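Local coordinates for metallophosphoesterase TT1561-like domain-containing protein (PDB 2YVT) that is of unknown function but is probably a calcineurin-like metallophosphoesterase that hydrolyses phosphoester bonds with bound metal ions, at residues I137-L142 and R158-Y163; Y181-G186 and V233-E238; R243-D248 and I254-F259. One frame throughout, in Å; residues are numbered along the deposited sequence.

Contact 1: residues I137-L142 and R158-Y163; sequences IGFGGL and RWYVEY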
ATOM      1  N   ILE A 137     -10.461   3.698   0.927  1.00 10.90           N
ATOM      2  CA  ILE A 137      -9.988   4.114  -0.393  1.00 11.87           C
ATOM      3  C   ILE A 137      -8.527   3.720  -0.518  1.00 10.10           C
ATOM      4  O   ILE A 137      -7.746   3.937   0.409  1.00 11.44           O
ATOM      5  CB  ILE A 137     -10.123   5.637  -0.568  1.00 14.11           C
ATOM      6  CG1 ILE A 137     -11.594   6.048  -0.455  1.00 16.65           C
ATOM      7  CG2 ILE A 137      -9.550   6.098  -1.909  1.00 15.38           C
ATOM      8  CD1 ILE A 137     -11.764   7.525  -0.312  1.00 20.93           C
ATOM      9  N   GLY A 138      -8.158   3.141  -1.657  1.00  9.17           N
ATOM     10  CA  GLY A 138      -6.762   2.796  -1.915  1.00  8.57           C
ATOM     11  C   GLY A 138      -6.243   3.420  -3.193  1.00  8.67           C
ATOM     12  O   GLY A 138      -6.946   3.472  -4.200  1.00  8.94           O
ATOM     13  N   PHE A 139      -5.007   3.902  -3.156  1.00  7.86           N
ATOM     14  CA  PHE A 139      -4.357   4.394  -4.367  1.00  8.14           C
ATOM     15  C   PHE A 139      -2.868   4.100  -4.217  1.00  8.28           C
ATOM     16  O   PHE A 139      -2.158   4.753  -3.441  1.00  8.58           O
ATOM     17  CB  PHE A 139      -4.632   5.897  -4.570  1.00  8.95           C
ATOM     18  CG  PHE A 139      -4.482   6.364  -6.007  1.00  7.71           C
ATOM     19  CD1 PHE A 139      -5.507   7.097  -6.615  1.00  8.77           C
ATOM     20  CD2 PHE A 139      -3.340   6.073  -6.750  1.00  8.63           C
ATOM     21  CE1 PHE A 139      -5.396   7.537  -7.939  1.00  9.06           C
ATOM     22  CE2 PHE A 139      -3.211   6.504  -8.080  1.00  9.01           C
ATOM     23  CZ  PHE A 139      -4.243   7.247  -8.673  1.00  8.74           C
ATOM     24  N   GLY A 140      -2.420   3.071  -4.930  1.00  7.45           N
ATOM     25  CA  GLY A 140      -1.044   2.600  -4.829  1.00  8.02           C
ATOM     26  C   GLY A 140      -0.057   3.281  -5.758  1.00  7.60           C
ATOM     27  O   GLY A 140      -0.370   4.280  -6.421  1.00  8.15           O
ATOM     28  N   GLY A 141       1.152   2.741  -5.790  1.00  7.25           N
ATOM     29  CA  GLY A 141       2.207   3.292  -6.624  1.00  7.63           C
ATOM     30  C   GLY A 141       2.881   4.505  -6.021  1.00  7.39           C
ATOM     31  O   GLY A 141       2.418   5.061  -5.022  1.00  7.88           O
ATOM     32  N   LEU A 142       3.980   4.917  -6.642  1.00  7.24           N
ATOM     33  CA  LEU A 142       4.699   6.119  -6.225  1.00  7.13           C
ATOM     34  C   LEU A 142       3.984   7.331  -6.796  1.00  8.86           C
ATOM     35  O   LEU A 142       3.863   7.469  -8.011  1.00  8.63           O
ATOM     36  CB  LEU A 142       6.144   6.073  -6.720  1.00  9.09           C
ATOM     37  CG  LEU A 142       7.050   7.161  -6.137  1.00 10.88           C
ATOM     38  CD1 LEU A 142       7.302   6.940  -4.642  1.00 13.14           C
ATOM     39  CD2 LEU A 142       8.354   7.198  -6.911  1.00 13.41           C
ATOM     40  N   ARG A 158       0.519  14.047 -10.126  1.00 10.06           N
ATOM     41  CA  ARG A 158      -0.468  14.776  -9.328  1.00 10.31           C
ATOM     42  C   ARG A 158      -1.798  14.971 -10.056  1.00  9.77           C
ATOM     43  O   ARG A 158      -2.859  14.688  -9.501  1.00 10.57           O
ATOM     44  CB  ARG A 158       0.097  16.145  -8.899  1.00 10.49           C
ATOM     45  CG  ARG A 158      -0.889  17.032  -8.173  1.00 12.32           C
ATOM     46  CD  ARG A 158      -0.281  18.413  -7.890  1.00 12.58           C
ATOM     47  NE  ARG A 158       0.848  18.346  -6.958  1.00 14.18           N
ATOM     48  CZ  ARG A 158       0.758  18.594  -5.654  1.00 14.32           C
ATOM     49  NH1 ARG A 158      -0.419  18.910  -5.120  1.00 15.84           N
ATOM     50  NH2 ARG A 158       1.840  18.509  -4.882  1.00 14.49           N
ATOM     51  N   TRP A 159      -1.741  15.443 -11.302  1.00  9.96           N
ATOM     52  CA  TRP A 159      -2.974  15.727 -12.038  1.00  9.58           C
ATOM     53  C   TRP A 159      -3.889  14.503 -12.127  1.00  9.89           C
ATOM     54  O   TRP A 159      -5.100  14.623 -12.013  1.00 10.26           O
ATOM     55  CB  TRP A 159      -2.679  16.275 -13.440  1.00 11.96           C
ATOM     56  CG  TRP A 159      -2.178  15.278 -14.436  1.00 11.61           C
ATOM     57  CD1 TRP A 159      -0.884  15.047 -14.765  1.00 12.63           C
ATOM     58  CD2 TRP A 159      -2.966  14.391 -15.250  1.00 12.57           C
ATOM     59  NE1 TRP A 159      -0.803  14.083 -15.736  1.00 13.05           N
ATOM     60  CE2 TRP A 159      -2.066  13.654 -16.046  1.00 12.55           C
ATOM     61  CE3 TRP A 159      -4.343  14.144 -15.373  1.00 12.19           C
ATOM     62  CZ2 TRP A 159      -2.492  12.684 -16.963  1.00 12.92           C
ATOM     63  CZ3 TRP A 159      -4.773  13.181 -16.286  1.00 12.72           C
ATOM     64  CH2 TRP A 159      -3.844  12.457 -17.064  1.00 12.58           C
ATOM     65  N   TYR A 160      -3.294  13.334 -12.347  1.00  9.12           N
ATOM     66  CA  TYR A 160      -4.067  12.110 -12.518  1.00  9.61           C
ATOM     67  C   TYR A 160      -4.649  11.619 -11.193  1.00  9.51           C
ATOM     68  O   TYR A 160      -5.798  11.183 -11.132  1.00 10.27           O
ATOM     69  CB  TYR A 160      -3.208  11.033 -13.174  1.00 10.21           C
ATOM     70  CG  TYR A 160      -3.936   9.732 -13.397  1.00 10.49           C
ATOM     71  CD1 TYR A 160      -4.813   9.574 -14.478  1.00 10.14           C
ATOM     72  CD2 TYR A 160      -3.737   8.650 -12.536  1.00  9.71           C
ATOM     73  CE1 TYR A 160      -5.483   8.371 -14.688  1.00 10.67           C
ATOM     74  CE2 TYR A 160      -4.396   7.447 -12.731  1.00 10.62           C
ATOM     75  CZ  TYR A 160      -5.271   7.314 -13.809  1.00  9.95           C
ATOM     76  OH  TYR A 160      -5.925   6.120 -14.013  1.00 12.77           O
ATOM     77  N   VAL A 161      -3.848  11.696 -10.133  1.00 10.09           N
ATOM     78  CA  VAL A 161      -4.313  11.328  -8.804  1.00 10.81           C
ATOM     79  C   VAL A 161      -5.534  12.176  -8.427  1.00 11.66           C
ATOM     80  O   VAL A 161      -6.571  11.643  -8.015  1.00 12.16           O
ATOM     81  CB  VAL A 161      -3.182  11.465  -7.769  1.00 10.72           C
ATOM     82  CG1 VAL A 161      -3.691  11.150  -6.370  1.00 12.75           C
ATOM     83  CG2 VAL A 161      -2.014  10.544  -8.157  1.00 11.15           C
ATOM     84  N   GLU A 162      -5.423  13.489  -8.623  1.00 12.68           N
ATOM     85  CA  GLU A 162      -6.518  14.401  -8.311  1.00 16.04           C
ATOM     86  C   GLU A 162      -7.741  14.124  -9.190  1.00 14.19           C
ATOM     87  O   GLU A 162      -8.878  14.124  -8.708  1.00 15.70           O
ATOM     88  CB  GLU A 162      -6.048  15.851  -8.437  1.00 16.75           C
ATOM     89  CG  GLU A 162      -4.935  16.198  -7.448  1.00 20.49           C
ATOM     90  CD  GLU A 162      -4.491  17.652  -7.507  1.00 21.45           C
ATOM     91  OE1 GLU A 162      -4.800  18.358  -8.496  1.00 25.33           O
ATOM     92  OE2 GLU A 162      -3.801  18.082  -6.561  1.00 24.80           O
ATOM     93  N   TYR A 163      -7.496  13.844 -10.466  1.00 13.25           N
ATOM     94  CA  TYR A 163      -8.561  13.560 -11.417  1.00 13.54           C
ATOM     95  C   TYR A 163      -9.353  12.307 -11.034  1.00 13.11           C
ATOM     96  O   TYR A 163     -10.588  12.302 -11.042  1.00 14.55           O
ATOM     97  CB  TYR A 163      -7.970  13.390 -12.819  1.00 14.97           C
ATOM     98  CG  TYR A 163      -9.013  13.197 -13.892  1.00 15.28           C
ATOM     99  CD1 TYR A 163      -9.815  14.269 -14.301  1.00 16.04           C
ATOM    100  CD2 TYR A 163      -9.214  11.948 -14.480  1.00 15.38           C
ATOM    101  CE1 TYR A 163     -10.790  14.107 -15.282  1.00 17.12           C
ATOM    102  CE2 TYR A 163     -10.190  11.776 -15.478  1.00 15.92           C
ATOM    103  CZ  TYR A 163     -10.964  12.861 -15.867  1.00 15.96           C
ATOM    104  OH  TYR A 163     -11.933  12.691 -16.831  1.00 17.21           O
TER
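Phe139 reaches from a sheet strand to the side of helix 158-164, where Tyr160 and Val161 receive it; this is strand-to-helix packing in the calcineurin-like metallophosphoesterase fold, made from the strand side by one aromatic ring. CB points toward the helix, and with CG anti to the backbone N (chi1 -157°) the ring continues toward Tyr160 and Val161; its far end, CZ, does most of the touching. Both methyls of Val161 lie over the same face: CG1 sits 4.3 Å above the plane of the Phe139 ring, displaced toward the rim, and CG2 lies beside CZ, with Phe139 CZ 4.0 Å from Val161 CG2. A short, branched valine suits a ring lying this close to the helix backbone, its two methyls spreading side by side over the phenyl face.

Tyr160 approaches differently. Its CE2 lies near the plane of the Phe139 ring, at the edge, 4.1 Å from Phe139 CZ, whereas Phe139 meets the tyrosine ring at a slant. The aromatic part of Tyr160 thus shares in the apolar packing while its hydroxyl is carried past it to hydrogen-bond Glu125 OE1. Tyr156 meets Phe139 edge-to-face, and Val161 also touches Ile207 of helix 202-211. Nearest backbones are well separated, Phe139 CA to Val161 CA being 8.2 Å, a gap spanned by the phenyl group, whose CE1 comes within 4.0 Å of Val161 CA.

Contact 2: residues Y181-G186 and V233-E238; sequences YTPPIG and VVNPGE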
ATOM      1  N   TYR A 181       0.471   3.814  -1.013  1.00  7.88           N
ATOM      2  CA  TYR A 181       1.867   3.409  -0.945  1.00  7.97           C
ATOM      3  C   TYR A 181       2.731   4.605  -0.518  1.00  7.84           C
ATOM      4  O   TYR A 181       3.605   4.488   0.337  1.00  8.82           O
ATOM      5  CB  TYR A 181       2.337   2.843  -2.289  1.00  9.14           C
ATOM      6  CG  TYR A 181       3.823   2.612  -2.344  1.00  8.33           C
ATOM      7  CD1 TYR A 181       4.413   1.576  -1.618  1.00  8.49           C
ATOM      8  CD2 TYR A 181       4.647   3.433  -3.121  1.00  8.62           C
ATOM      9  CE1 TYR A 181       5.793   1.356  -1.670  1.00  8.44           C
ATOM     10  CE2 TYR A 181       6.022   3.218  -3.191  1.00  7.76           C
ATOM     11  CZ  TYR A 181       6.590   2.184  -2.460  1.00  9.54           C
ATOM     12  OH  TYR A 181       7.943   1.978  -2.514  1.00 10.71           O
ATOM     13  N   THR A 182       2.467   5.760  -1.125  1.00  8.23           N
ATOM     14  CA  THR A 182       3.276   6.951  -0.895  1.00  7.48           C
ATOM     15  C   THR A 182       2.793   7.725   0.331  1.00  8.15           C
ATOM     16  O   THR A 182       1.607   8.052   0.426  1.00  8.25           O
ATOM     17  CB  THR A 182       3.247   7.860  -2.127  1.00  8.22           C
ATOM     18  OG1 THR A 182       3.674   7.117  -3.262  1.00  8.83           O
ATOM     19  CG2 THR A 182       4.170   9.057  -1.947  1.00  7.71           C
ATOM     20  N   PRO A 183       3.712   8.011   1.276  1.00  8.93           N
ATOM     21  CA  PRO A 183       3.334   8.816   2.431  1.00  8.37           C
ATOM     22  C   PRO A 183       3.395  10.319   2.147  1.00  8.90           C
ATOM     23  O   PRO A 183       4.071  10.746   1.203  1.00  8.74           O
ATOM     24  CB  PRO A 183       4.400   8.449   3.472  1.00  8.39           C
ATOM     25  CG  PRO A 183       5.632   8.174   2.657  1.00  9.88           C
ATOM     26  CD  PRO A 183       5.127   7.585   1.339  1.00  8.08           C
ATOM     27  N   PRO A 184       2.701  11.114   2.969  1.00  8.85           N
ATOM     28  CA  PRO A 184       2.860  12.560   2.880  1.00  9.16           C
ATOM     29  C   PRO A 184       4.165  12.994   3.523  1.00 10.69           C
ATOM     30  O   PRO A 184       4.775  12.227   4.275  1.00 11.04           O
ATOM     31  CB  PRO A 184       1.703  13.080   3.730  1.00  9.70           C
ATOM     32  CG  PRO A 184       1.529  12.022   4.785  1.00  9.31           C
ATOM     33  CD  PRO A 184       1.777  10.726   4.052  1.00  9.53           C
ATOM     34  N   ILE A 185       4.572  14.232   3.247  1.00  9.78           N
ATOM     35  CA  ILE A 185       5.663  14.870   3.982  1.00 11.48           C
ATOM     36  C   ILE A 185       5.256  15.024   5.450  1.00 11.27           C
ATOM     37  O   ILE A 185       4.218  15.610   5.760  1.00 12.25           O
ATOM     38  CB  ILE A 185       6.004  16.268   3.394  1.00 12.42           C
ATOM     39  CG1 ILE A 185       6.220  16.208   1.871  1.00 13.93           C
ATOM     40  CG2 ILE A 185       7.200  16.884   4.128  1.00 12.81           C
ATOM     41  CD1 ILE A 185       7.370  15.328   1.406  1.00 14.86           C
ATOM     42  N   GLY A 186       6.074  14.480   6.347  1.00 11.64           N
ATOM     43  CA  GLY A 186       5.806  14.553   7.774  1.00 12.88           C
ATOM     44  C   GLY A 186       7.081  14.424   8.579  1.00 13.06           C
ATOM     45  O   GLY A 186       8.144  14.114   8.038  1.00 13.34           O
ATOM     46  N   VAL A 233      -2.077   9.989  10.302  1.00  9.75           N
ATOM     47  CA  VAL A 233      -1.319   9.253   9.300  1.00  9.80           C
ATOM     48  C   VAL A 233      -0.436   8.229  10.008  1.00 10.14           C
ATOM     49  O   VAL A 233       0.299   8.568  10.945  1.00 11.17           O
ATOM     50  CB  VAL A 233      -0.475  10.193   8.416  1.00  9.20           C
ATOM     51  CG1 VAL A 233       0.278   9.402   7.344  1.00 10.44           C
ATOM     52  CG2 VAL A 233      -1.375  11.259   7.768  1.00 10.66           C
ATOM     53  N   VAL A 234      -0.531   6.977   9.564  1.00  9.29           N
ATOM     54  CA  VAL A 234       0.208   5.880  10.179  1.00  9.62           C
ATOM     55  C   VAL A 234       1.068   5.192   9.130  1.00  9.43           C
ATOM     56  O   VAL A 234       0.549   4.671   8.139  1.00  9.26           O
ATOM     57  CB  VAL A 234      -0.753   4.833  10.807  1.00 10.09           C
ATOM     58  CG1 VAL A 234       0.033   3.703  11.467  1.00 11.73           C
ATOM     59  CG2 VAL A 234      -1.678   5.495  11.827  1.00 11.35           C
ATOM     60  N   ASN A 235       2.378   5.201   9.356  1.00  8.27           N
ATOM     61  CA  ASN A 235       3.299   4.407   8.551  1.00  8.29           C
ATOM     62  C   ASN A 235       3.828   3.284   9.444  1.00  8.62           C
ATOM     63  O   ASN A 235       4.547   3.546  10.412  1.00  9.29           O
ATOM     64  CB  ASN A 235       4.439   5.255   7.991  1.00  9.22           C
ATOM     65  CG  ASN A 235       5.149   4.566   6.850  1.00  9.47           C
ATOM     66  OD1 ASN A 235       5.269   3.336   6.841  1.00 10.99           O
ATOM     67  ND2 ASN A 235       5.620   5.346   5.876  1.00  9.61           N
ATOM     68  N   PRO A 236       3.443   2.037   9.147  1.00  9.00           N
ATOM     69  CA  PRO A 236       3.788   0.922  10.050  1.00  9.53           C
ATOM     70  C   PRO A 236       5.282   0.666  10.247  1.00  9.91           C
ATOM     71  O   PRO A 236       5.652   0.002  11.205  1.00 11.43           O
ATOM     72  CB  PRO A 236       3.151  -0.299   9.371  1.00 10.98           C
ATOM     73  CG  PRO A 236       2.142   0.253   8.418  1.00 12.55           C
ATOM     74  CD  PRO A 236       2.638   1.595   7.991  1.00 10.81           C
ATOM     75  N   GLY A 237       6.125   1.180   9.352  1.00  9.30           N
ATOM     76  CA  GLY A 237       7.546   0.827   9.357  1.00  9.61           C
ATOM     77  C   GLY A 237       7.756  -0.455   8.576  1.00  9.56           C
ATOM     78  O   GLY A 237       6.792  -1.057   8.075  1.00  9.00           O
ATOM     79  N   GLU A 238       9.009  -0.878   8.472  1.00  8.48           N
ATOM     80  CA  GLU A 238       9.376  -1.937   7.526  1.00  8.79           C
ATOM     81  C   GLU A 238       9.032  -3.334   8.007  1.00  8.97           C
ATOM     82  O   GLU A 238       9.517  -3.777   9.050  1.00  9.67           O
ATOM     83  CB  GLU A 238      10.877  -1.879   7.226  1.00  9.32           C
ATOM     84  CG  GLU A 238      11.329  -0.579   6.581  1.00 10.61           C
ATOM     85  CD  GLU A 238      10.866  -0.401   5.135  1.00 12.19           C
ATOM     86  OE1 GLU A 238      10.389  -1.364   4.501  1.00 12.50           O
ATOM     87  OE2 GLU A 238      10.996   0.724   4.626  1.00 15.09           O
TER
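Pro183 and Pro184 lie against Asn235 and Val233 where a loop following strand 175-180 folds over the end of strand 231-235, within the mixed sheet of the metallophosphoesterase fold. The apolar part of the contact belongs to Pro184 and Val233, one valine methyl meeting the CG and CD carbons of the proline ring. Val233 CG1, placed anti to its own backbone N (chi1 -178°), comes equally near the two, 3.9 Å from both Pro184 CG and Pro184 CD. The residue types suit this place: the proline ring is held by its closure onto the backbone, and valine gives a short, branched apolar surface. Val218 and Val228 of neighbouring strands and Val204 of helix 202-211 also touch the proline, continuing the hydrophobic layer between sheet and helix.

Beside this lies a looser pairing of carbon with amide nitrogen: Pro183 CB is 4.1 Å from Asn235 ND2. No hydrogen bond joins the two segments, and the buried amide finds its polar partners elsewhere. Asn235 ND2 donates to the carbonyl oxygens of Val189 and Gly219, while OD1 accepts from Lys12 NZ, so both ends of the group are held and its rotation is fixed. Asparagine suits the place by offering donor and acceptor together. The same oxygen also takes a weak bond from the turn that follows the strand, nearly straight at 171°, with Gly237 N 3.4 Å from Asn235 OD1.

Contact 3: residues R243-D248 and I254-F259; sequences RYAFLD and IKLEQF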
ATOM      1  N   ARG A 243       8.351  -5.131  11.706  1.00 11.55           N
ATOM      2  CA  ARG A 243       7.463  -4.084  12.182  1.00 12.59           C
ATOM      3  C   ARG A 243       6.062  -4.163  11.580  1.00 11.73           C
ATOM      4  O   ARG A 243       5.872  -4.623  10.447  1.00 10.84           O
ATOM      5  CB  ARG A 243       8.100  -2.703  11.979  1.00 13.49           C
ATOM      6  CG  ARG A 243       9.260  -2.482  12.977  1.00 16.19           C
ATOM      7  CD  ARG A 243       9.886  -1.103  12.968  1.00 17.75           C
ATOM      8  NE  ARG A 243      10.533  -0.818  14.259  1.00 22.05           N
ATOM      9  CZ  ARG A 243      11.807  -1.072  14.566  1.00 24.33           C
ATOM     10  NH1 ARG A 243      12.257  -0.773  15.777  1.00 27.46           N
ATOM     11  NH2 ARG A 243      12.646  -1.611  13.683  1.00 25.22           N
ATOM     12  N   TYR A 244       5.090  -3.735  12.378  1.00 10.28           N
ATOM     13  CA  TYR A 244       3.710  -3.601  11.936  1.00 10.15           C
ATOM     14  C   TYR A 244       3.025  -2.528  12.778  1.00 10.12           C
ATOM     15  O   TYR A 244       3.565  -2.087  13.797  1.00  9.81           O
ATOM     16  CB  TYR A 244       2.973  -4.942  12.043  1.00 11.98           C
ATOM     17  CG  TYR A 244       2.841  -5.469  13.455  1.00 11.82           C
ATOM     18  CD1 TYR A 244       1.707  -5.189  14.221  1.00 13.05           C
ATOM     19  CD2 TYR A 244       3.847  -6.265  14.022  1.00 12.40           C
ATOM     20  CE1 TYR A 244       1.581  -5.672  15.521  1.00 14.02           C
ATOM     21  CE2 TYR A 244       3.730  -6.746  15.320  1.00 12.74           C
ATOM     22  CZ  TYR A 244       2.592  -6.451  16.060  1.00 13.65           C
ATOM     23  OH  TYR A 244       2.462  -6.921  17.353  1.00 15.16           O
ATOM     24  N   ALA A 245       1.847  -2.092  12.341  1.00  9.85           N
ATOM     25  CA  ALA A 245       1.041  -1.174  13.148  1.00 10.60           C
ATOM     26  C   ALA A 245      -0.259  -1.848  13.539  1.00 11.03           C
ATOM     27  O   ALA A 245      -0.780  -2.679  12.795  1.00 10.40           O
ATOM     28  CB  ALA A 245       0.751   0.102  12.387  1.00 12.08           C
ATOM     29  N   PHE A 246      -0.779  -1.484  14.709  1.00 11.34           N
ATOM     30  CA  PHE A 246      -2.058  -1.998  15.158  1.00 13.40           C
ATOM     31  C   PHE A 246      -2.931  -0.820  15.574  1.00 14.59           C
ATOM     32  O   PHE A 246      -2.554  -0.034  16.448  1.00 15.28           O
ATOM     33  CB  PHE A 246      -1.872  -3.002  16.306  1.00 15.71           C
ATOM     34  CG  PHE A 246      -3.019  -3.956  16.456  1.00 16.89           C
ATOM     35  CD1 PHE A 246      -3.076  -5.127  15.704  1.00 17.61           C
ATOM     36  CD2 PHE A 246      -4.051  -3.677  17.339  1.00 17.92           C
ATOM     37  CE1 PHE A 246      -4.151  -6.010  15.836  1.00 18.17           C
ATOM     38  CE2 PHE A 246      -5.133  -4.560  17.482  1.00 18.63           C
ATOM     39  CZ  PHE A 246      -5.178  -5.721  16.728  1.00 17.66           C
ATOM     40  N   LEU A 247      -4.085  -0.690  14.921  1.00 13.89           N
ATOM     41  CA  LEU A 247      -4.960   0.461  15.090  1.00 16.17           C
ATOM     42  C   LEU A 247      -6.296   0.000  15.657  1.00 16.32           C
ATOM     43  O   LEU A 247      -6.831  -1.020  15.243  1.00 17.50           O
ATOM     44  CB  LEU A 247      -5.198   1.172  13.746  1.00 17.63           C
ATOM     45  CG  LEU A 247      -4.068   1.710  12.851  1.00 18.74           C
ATOM     46  CD1 LEU A 247      -3.287   0.616  12.127  1.00 20.39           C
ATOM     47  CD2 LEU A 247      -4.654   2.666  11.829  1.00 18.80           C
ATOM     48  N   ASP A 248      -6.819   0.750  16.621  1.00 16.33           N
ATOM     49  CA  ASP A 248      -8.196   0.590  17.039  1.00 16.45           C
ATOM     50  C   ASP A 248      -8.944   1.851  16.611  1.00 16.45           C
ATOM     51  O   ASP A 248      -8.751   2.921  17.186  1.00 16.85           O
ATOM     52  CB  ASP A 248      -8.286   0.383  18.557  1.00 20.36           C
ATOM     53  CG  ASP A 248      -9.696   0.068  19.019  1.00 23.77           C
ATOM     54  OD1 ASP A 248     -10.651   0.521  18.356  1.00 24.60           O
ATOM     55  OD2 ASP A 248      -9.857  -0.647  20.041  1.00 26.28           O
ATOM     56  N   ILE A 254      -3.408   3.894  18.589  1.00 20.93           N
ATOM     57  CA  ILE A 254      -2.437   3.554  17.549  1.00 20.88           C
ATOM     58  C   ILE A 254      -1.161   3.039  18.202  1.00 20.06           C
ATOM     59  O   ILE A 254      -0.588   3.709  19.066  1.00 20.19           O
ATOM     60  CB  ILE A 254      -2.067   4.765  16.639  1.00 22.77           C
ATOM     61  CG1 ILE A 254      -3.298   5.613  16.259  1.00 24.48           C
ATOM     62  CG2 ILE A 254      -1.263   4.290  15.417  1.00 23.83           C
ATOM     63  CD1 ILE A 254      -4.332   4.928  15.359  1.00 25.30           C
ATOM     64  N   LYS A 255      -0.732   1.846  17.796  1.00 18.36           N
ATOM     65  CA  LYS A 255       0.489   1.244  18.323  1.00 19.93           C
ATOM     66  C   LYS A 255       1.396   0.820  17.177  1.00 17.66           C
ATOM     67  O   LYS A 255       0.959   0.146  16.247  1.00 17.44           O
ATOM     68  CB  LYS A 255       0.168   0.028  19.200  1.00 21.09           C
ATOM     69  CG  LYS A 255      -0.678   0.324  20.439  1.00 23.99           C
ATOM     70  CD  LYS A 255      -1.082  -0.966  21.142  1.00 24.63           C
ATOM     71  CE  LYS A 255      -1.792  -0.705  22.470  1.00 28.54           C
ATOM     72  NZ  LYS A 255      -0.873  -0.154  23.507  1.00 30.10           N
ATOM     73  N   LEU A 256       2.654   1.237  17.237  1.00 15.01           N
ATOM     74  CA  LEU A 256       3.657   0.732  16.308  1.00 15.61           C
ATOM     75  C   LEU A 256       4.454  -0.330  17.032  1.00 15.60           C
ATOM     76  O   LEU A 256       5.107  -0.048  18.039  1.00 17.39           O
ATOM     77  CB  LEU A 256       4.549   1.857  15.797  1.00 17.07           C
ATOM     78  CG  LEU A 256       4.042   2.599  14.550  1.00 20.93           C
ATOM     79  CD1 LEU A 256       2.571   3.003  14.633  1.00 22.97           C
ATOM     80  CD2 LEU A 256       4.912   3.799  14.346  1.00 22.22           C
ATOM     81  N   GLU A 257       4.370  -1.557  16.529  1.00 14.75           N
ATOM     82  CA  GLU A 257       4.923  -2.711  17.221  1.00 16.05           C
ATOM     83  C   GLU A 257       5.933  -3.445  16.356  1.00 14.01           C
ATOM     84  O   GLU A 257       6.131  -3.117  15.175  1.00 12.60           O
ATOM     85  CB  GLU A 257       3.805  -3.667  17.667  1.00 20.31           C
ATOM     86  CG  GLU A 257       2.504  -2.970  18.072  1.00 25.25           C
ATOM     87  CD  GLU A 257       1.772  -3.667  19.194  1.00 28.90           C
ATOM     88  OE1 GLU A 257       2.420  -4.013  20.203  1.00 32.06           O
ATOM     89  OE2 GLU A 257       0.540  -3.834  19.079  1.00 31.02           O
ATOM     90  N   GLN A 258       6.593  -4.418  16.971  1.00 14.58           N
ATOM     91  CA  GLN A 258       7.570  -5.252  16.300  1.00 15.45           C
ATOM     92  C   GLN A 258       7.394  -6.673  16.816  1.00 14.77           C
ATOM     93  O   GLN A 258       7.073  -6.866  17.990  1.00 15.90           O
ATOM     94  CB  GLN A 258       8.973  -4.741  16.606  1.00 17.99           C
ATOM     95  CG  GLN A 258      10.082  -5.436  15.851  1.00 20.21           C
ATOM     96  CD  GLN A 258      11.444  -4.944  16.272  1.00 21.80           C
ATOM     97  OE1 GLN A 258      11.772  -4.926  17.459  1.00 23.65           O
ATOM     98  NE2 GLN A 258      12.248  -4.540  15.302  1.00 22.51           N
ATOM     99  N   PHE A 259       7.574  -7.667  15.949  1.00 14.84           N
ATOM    100  CA  PHE A 259       7.541  -9.061  16.401  1.00 16.31           C
ATOM    101  C   PHE A 259       8.460  -9.232  17.608  1.00 19.00           C
ATOM    102  O   PHE A 259       9.548  -8.657  17.663  1.00 19.09           O
ATOM    103  CB  PHE A 259       7.982 -10.032  15.303  1.00 17.18           C
ATOM    104  CG  PHE A 259       7.141  -9.987  14.052  1.00 16.71           C
ATOM    105  CD1 PHE A 259       5.757  -9.848  14.121  1.00 17.66           C
ATOM    106  CD2 PHE A 259       7.740 -10.123  12.797  1.00 17.19           C
ATOM    107  CE1 PHE A 259       4.983  -9.819  12.950  1.00 17.75           C
ATOM    108  CE2 PHE A 259       6.972 -10.093  11.624  1.00 17.79           C
ATOM    109  CZ  PHE A 259       5.593  -9.945  11.710  1.00 17.76           C
TER
HETATM  110  O   HOH W   1      14.819  -3.086  15.476  1.00 27.90           O
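A beta hairpin at the C-terminal end of the chain pairs strand 243-248 antiparallel with strand 253-258. Two hydrogen-bonded pairs hold it. Tyr244 and Glu257 exchange bonds, Tyr244 N to Glu257 O at 3.0 Å and Glu257 N to Tyr244 O at 2.9 Å; Phe246 and Lys255 do likewise, with Phe246 N to Lys255 O at 2.8 Å.

Tyr244, Phe246, Lys255 and Glu257 share one face of the hairpin. The tyrosine CG lies between backbone N and carbonyl carbon (chi1 64°), which brings the ring beneath its cross-strand neighbour: Glu257 CB stands over the ring face in a CH-pi contact, 3.9 Å from the Tyr244 ring centroid. A flat ring suits this place under a methylene. Phe259 meets it obliquely, planes at 32°. With the ring cut back to an alanine, Glu257 CB loses its CH-pi partner and the Phe259 ring is likely to be freer to turn. The buried Glu257 OE2 finds no hydrogen-bond partner, and Lys31 is a long, weak ion pair away.

On the other face Leu247 packs on Ile254 and the small Ala245 on Leu256, apolar types suited to the side turned to Val234. At the open end Gln258 NE2 lies over the Arg243 guanidinium; both are donors, and one water accepts from each. Glu241 OE1 forms a salt bridge with Arg243 NH2, and Glu241 O accepts from Gln258 NE2.

Strand 7-12 flanks strand 243-248, helix 21-31 packs against Tyr244 and Phe246, and Val234 of strand 231-235 touches Ala245, Leu247, Ile254 and Leu256.

The contacts follow one another along the chain, each closing before the next opens. Contacts 1 and 2 both reach the seven-stranded mixed sheet, their centres 15 Å apart, and meet where Gly141 O lies 3.0 Å from Thr182 OG1, a probable hydrogen bond. Contact 3 belongs to the other, six-stranded sheet. Its centre is 13 Å from that of contact 2 and 26 Å from that of contact 1, with the chain's centre between contacts 1 and 3. Strand 231-235 leads on to strand 243-248, and Glu238 O lies 3.2 Å from Arg243 N, a probable hydrogen bond. Strand 231-235 thus faces the loop of contact 2 through Val233 and Asn235, and the second sheet through Val234, consistent with the two-sheet sandwich of calcineurin-like phosphoesterases.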